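Nascent polypeptide-associated complex protein (Methanothermobacter marburgensis, PDB 1TR8) probably contacts nascent chains as they emerge from the ribosome, working as a homodimer that binds ribosomal RNA. Local coordinates at residues Ile69-Val72 / Met73-Gly77; Ser79-Asp82 / Ala83-Leu87. One frame throughout, in Å; residues are numbered along the deposited sequence.

Interactions 1 and 2 sit in two successive helices of the C-terminal three-helix UBA domain, 66-76 and 80-89, joined by a short turn. They come in series along the chain: 69-77 closes the first helix before 79-87 opens the second. Their centres lie about 9 Å apart, on the same side of the chain's centre, and they touch directly. The CG of M73 packs on the CB of A83 at 3.6 Å, and CD1 of I69 comes 3.6 Å from OG1 of T84. Helix 94-100 completes the bundle. This compact helical unit follows the β-strands of the NAC domain, and neither contact touches another chain of the assembly.

Interaction 1: Ile69-Val72 / Met73-Gly77; sequences IELV and MNQTG
The carbonyl oxygen of V72 is gripped twice by T76, whose OG1 lies 2.8 Å from V72 O and donates to it, while T76 N reaches the same V72 O at 3.0 Å. The two donors come in from opposite faces of the carbonyl plane, each tilted about 30° from it. T76 carries OG1 between its backbone N and carbonyl carbon (chi1 74°), which turns the hydroxyl back along the helix; OG1 also has a weak bond from A78 N.

One turn earlier the bonds run straighter: M73 N to I69 O is 3.0 Å, with 163° at the hydrogen. Over this carbonyl folds the selenomethionine M73, its CG only 3.1 Å from I69 O. With CG held beside its backbone N, the M73 side chain runs obliquely across that of I69, and M73 SE comes 3.9 Å from I69 CG2.

All this belongs to helix 66-76, the first of the UBA three-helix bundle. It packs on the other two helices: I69 and M73 on R80 of helix 80-89, L71 and V72 on L94 of helix 94-100. L71 and Q75 run side by side, L71 CD2 being 4.1 Å from Q75 CG. Just past the helix end G77 takes a positive phi, its N making a weak bond to M73 O.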
loop_
_atom_site.group_PDB
_atom_site.type_symbol
_atom_site.label_atom_id
_atom_site.label_comp_id
_atom_site.label_asym_id
_atom_site.label_seq_id
_atom_site.Cartn_x
_atom_site.Cartn_y
_atom_site.Cartn_z
ATOM N N ILE A 69 15.814 -16.141 -22.212
ATOM C CA ILE A 69 15.357 -15.105 -23.148
ATOM C C ILE A 69 15.733 -15.482 -24.570
ATOM O O ILE A 69 14.886 -15.473 -25.440
ATOM C CB ILE A 69 15.949 -13.731 -22.788
ATOM C CG1 ILE A 69 15.446 -13.301 -21.409
ATOM C CG2 ILE A 69 15.556 -12.665 -23.818
ATOM C CD1 ILE A 69 16.159 -12.091 -20.861
ATOM N N GLU A 70 16.990 -15.859 -24.773
ATOM C CA GLU A 70 17.502 -16.291 -26.082
ATOM C C GLU A 70 16.692 -17.443 -26.663
ATOM O O GLU A 70 16.282 -17.393 -27.815
ATOM C CB GLU A 70 18.966 -16.717 -25.968
ATOM C CG GLU A 70 19.924 -15.544 -25.905
ATOM C CD GLU A 70 21.342 -15.962 -25.560
ATOM O OE1 GLU A 70 21.708 -17.155 -25.768
ATOM O OE2 GLU A 70 22.099 -15.084 -25.079
ATOM N N LEU A 71 16.449 -18.460 -25.847
ATOM C CA LEU A 71 15.703 -19.653 -26.275
ATOM C C LEU A 71 14.291 -19.303 -26.749
ATOM O O LEU A 71 13.836 -19.732 -27.816
ATOM C CB LEU A 71 15.627 -20.663 -25.128
ATOM C CG LEU A 71 15.348 -22.125 -25.489
ATOM C CD1 LEU A 71 16.067 -23.033 -24.524
ATOM C CD2 LEU A 71 13.884 -22.448 -25.471
ATOM N N VAL A 72 13.625 -18.450 -25.981
ATOM C CA VAL A 72 12.271 -18.032 -26.331
ATOM C C VAL A 72 12.251 -17.193 -27.621
ATOM O O VAL A 72 11.379 -17.360 -28.462
ATOM C CB VAL A 72 11.601 -17.236 -25.178
ATOM C CG1 VAL A 72 10.208 -16.777 -25.584
ATOM C CG2 VAL A 72 11.526 -18.064 -23.920
HETATM N N MSE A 73 13.213 -16.294 -27.771
HETATM C CA MSE A 73 13.314 -15.477 -28.972
HETATM C C MSE A 73 13.524 -16.351 -30.212
HETATM O O MSE A 73 12.901 -16.132 -31.250
HETATM C CB MSE A 73 14.496 -14.515 -28.841
HETATM C CG MSE A 73 14.327 -13.456 -27.784
HETATM SE SE MSE A 73 15.907 -12.303 -27.680
HETATM C CE MSE A 73 17.135 -13.446 -27.042
ATOM N N ASN A 74 14.455 -17.294 -30.115
ATOM C CA ASN A 74 14.870 -18.082 -31.268
ATOM C C ASN A 74 13.821 -19.121 -31.656
ATOM O O ASN A 74 13.748 -19.545 -32.800
ATOM C CB ASN A 74 16.247 -18.723 -31.022
ATOM C CG ASN A 74 17.402 -17.706 -31.130
ATOM O OD1 ASN A 74 17.185 -16.501 -31.279
ATOM N ND2 ASN A 74 18.628 -18.199 -31.069
ATOM N N GLN A 75 13.010 -19.512 -30.684
ATOM C CA GLN A 75 11.980 -20.525 -30.870
ATOM C C GLN A 75 10.672 -19.906 -31.331
ATOM O O GLN A 75 9.861 -20.574 -31.955
ATOM C CB GLN A 75 11.700 -21.278 -29.562
ATOM C CG GLN A 75 12.523 -22.551 -29.364
ATOM C CD GLN A 75 12.680 -23.365 -30.640
ATOM O OE1 GLN A 75 11.697 -23.862 -31.210
ATOM N NE2 GLN A 75 13.917 -23.501 -31.089
ATOM N N THR A 76 10.441 -18.649 -30.995
ATOM C CA THR A 76 9.191 -18.001 -31.391
ATOM C C THR A 76 9.387 -16.841 -32.360
ATOM O O THR A 76 8.414 -16.312 -32.881
ATOM C CB THR A 76 8.396 -17.539 -30.145
ATOM O OG1 THR A 76 9.003 -16.384 -29.550
ATOM C CG2 THR A 76 8.426 -18.603 -29.067
ATOM N N GLY A 77 10.636 -16.435 -32.586
ATOM C CA GLY A 77 10.919 -15.226 -33.355
ATOM C C GLY A 77 10.511 -13.927 -32.664
ATOM O O GLY A 77 10.315 -12.898 -33.322
#

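Interaction 2: Ser79-Asp82 / Ala83-Leu87; sequences SRED and ATRAL
R85 leans back along its helix to D82, and the two side chains lie side by side, pointing the same way. This is the N-terminal part of helix 80-89, the second helix of the UBA three-helix bundle, opened by S79 as N-cap: D82 N donates to S79 OG over 3.1 Å, almost straight at 172°.

From CB outward, R85 starts over a backbone carbonyl, its CB 3.5 Å from E81 O. CG stands anti to the backbone N (chi1 179°), and the chain runs extended until it bends at chi3, bringing the guanidinium round beside the D82 carboxylate. There CZ comes 3.7 Å from D82 OD1, and NH2 closes a salt bridge to that same oxygen at a short 2.5 Å. D82 OD1 meets the guanidinium at its edge, near its plane, although the two flat groups are turned 42° from each other. The E81 carboxylate is a second opposite charge nearby, beyond salt-bridge distance.

T84 packs on I64. Its OG1, anti to the carbonyl carbon, donates to R80 O at 2.7 Å, and T84 N binds this oxygen too. Replacing T84 by a valine would probably leave R80 O with the backbone N-H as its one remaining donor from this residue, for the hydroxyl's bond would be lost. The guanidinium of R80 turns elsewhere, its NH1 in a salt bridge with E66 of helix 66-76.

A86 is a small, buried residue that packs on L101 and R100. In the last turn of the contact, A86 N bonds to D82 O at 2.8 Å, and the methyl CB of A86 rests 3.3 Å from that same D82 O.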
loop_
_atom_site.group_PDB
_atom_site.type_symbol
_atom_site.label_atom_id
_atom_site.label_comp_id
_atom_site.label_asym_id
_atom_site.label_seq_id
_atom_site.Cartn_x
_atom_site.Cartn_y
_atom_site.Cartn_z
ATOM N N SER A 79 10.784 -10.529 -30.220
ATOM C CA SER A 79 11.765 -9.526 -29.872
ATOM C C SER A 79 12.244 -9.803 -28.470
ATOM O O SER A 79 11.599 -10.537 -27.727
ATOM C CB SER A 79 11.151 -8.125 -29.901
ATOM O OG SER A 79 10.092 -8.029 -28.965
ATOM N N ARG A 80 13.351 -9.163 -28.103
ATOM C CA ARG A 80 13.923 -9.333 -26.792
ATOM C C ARG A 80 12.903 -8.864 -25.788
ATOM O O ARG A 80 12.728 -9.480 -24.747
ATOM C CB ARG A 80 15.194 -8.508 -26.670
ATOM C CG ARG A 80 15.914 -8.698 -25.367
ATOM C CD ARG A 80 17.373 -8.324 -25.447
ATOM N NE ARG A 80 18.186 -9.416 -25.971
ATOM C CZ ARG A 80 18.801 -10.317 -25.207
ATOM N NH1 ARG A 80 18.668 -10.271 -23.881
ATOM N NH2 ARG A 80 19.514 -11.291 -25.772
ATOM N N GLU A 81 12.294 -7.724 -26.105
ATOM C CA GLU A 81 11.238 -7.094 -25.327
ATOM C C GLU A 81 10.055 -8.018 -25.006
ATOM O O GLU A 81 9.695 -8.210 -23.847
ATOM C CB GLU A 81 10.735 -5.873 -26.111
ATOM C CG GLU A 81 9.603 -5.127 -25.440
ATOM C CD GLU A 81 9.202 -3.868 -26.179
ATOM O OE1 GLU A 81 9.250 -3.857 -27.439
ATOM O OE2 GLU A 81 8.846 -2.888 -25.485
ATOM N N ASP A 82 9.440 -8.586 -26.032
ATOM C CA ASP A 82 8.322 -9.508 -25.818
ATOM C C ASP A 82 8.720 -10.798 -25.129
ATOM O O ASP A 82 7.959 -11.346 -24.343
ATOM C CB ASP A 82 7.651 -9.849 -27.149
ATOM C CG ASP A 82 7.082 -8.641 -27.834
ATOM O OD1 ASP A 82 6.854 -7.611 -27.158
ATOM O OD2 ASP A 82 6.852 -8.624 -29.057
ATOM N N ALA A 83 9.885 -11.339 -25.458
ATOM C CA ALA A 83 10.322 -12.589 -24.831
ATOM C C ALA A 83 10.504 -12.344 -23.344
ATOM O O ALA A 83 10.092 -13.131 -22.499
ATOM C CB ALA A 83 11.621 -13.109 -25.476
ATOM N N THR A 84 11.075 -11.192 -23.029
ATOM C CA THR A 84 11.360 -10.848 -21.647
ATOM C C THR A 84 10.053 -10.640 -20.884
ATOM O O THR A 84 9.837 -11.188 -19.808
ATOM C CB THR A 84 12.270 -9.598 -21.650
ATOM O OG1 THR A 84 13.541 -9.956 -22.211
ATOM C CG2 THR A 84 12.600 -9.138 -20.261
ATOM N N ARG A 85 9.127 -9.923 -21.491
ATOM C CA ARG A 85 7.799 -9.747 -20.894
ATOM C C ARG A 85 7.007 -11.059 -20.763
ATOM O O ARG A 85 6.432 -11.357 -19.730
ATOM C CB ARG A 85 6.993 -8.729 -21.697
ATOM C CG ARG A 85 5.578 -8.521 -21.150
ATOM C CD ARG A 85 4.792 -7.390 -21.837
ATOM N NE ARG A 85 4.989 -7.396 -23.286
ATOM C CZ ARG A 85 5.434 -6.365 -23.997
ATOM N NH1 ARG A 85 5.725 -5.213 -23.414
ATOM N NH2 ARG A 85 5.576 -6.487 -25.308
ATOM N N ALA A 86 7.029 -11.893 -21.786
ATOM C CA ALA A 86 6.430 -13.220 -21.686
ATOM C C ALA A 86 6.917 -14.018 -20.477
ATOM O O ALA A 86 6.126 -14.656 -19.778
ATOM C CB ALA A 86 6.697 -14.010 -22.949
ATOM N N LEU A 87 8.228 -14.040 -20.278
ATOM C CA LEU A 87 8.849 -14.820 -19.195
ATOM C C LEU A 87 8.531 -14.221 -17.828
ATOM O O LEU A 87 8.371 -14.937 -16.850
ATOM C CB LEU A 87 10.363 -14.879 -19.405
ATOM C CG LEU A 87 10.902 -15.997 -20.295
ATOM C CD1 LEU A 87 12.295 -15.644 -20.830
ATOM C CD2 LEU A 87 10.955 -17.316 -19.545
#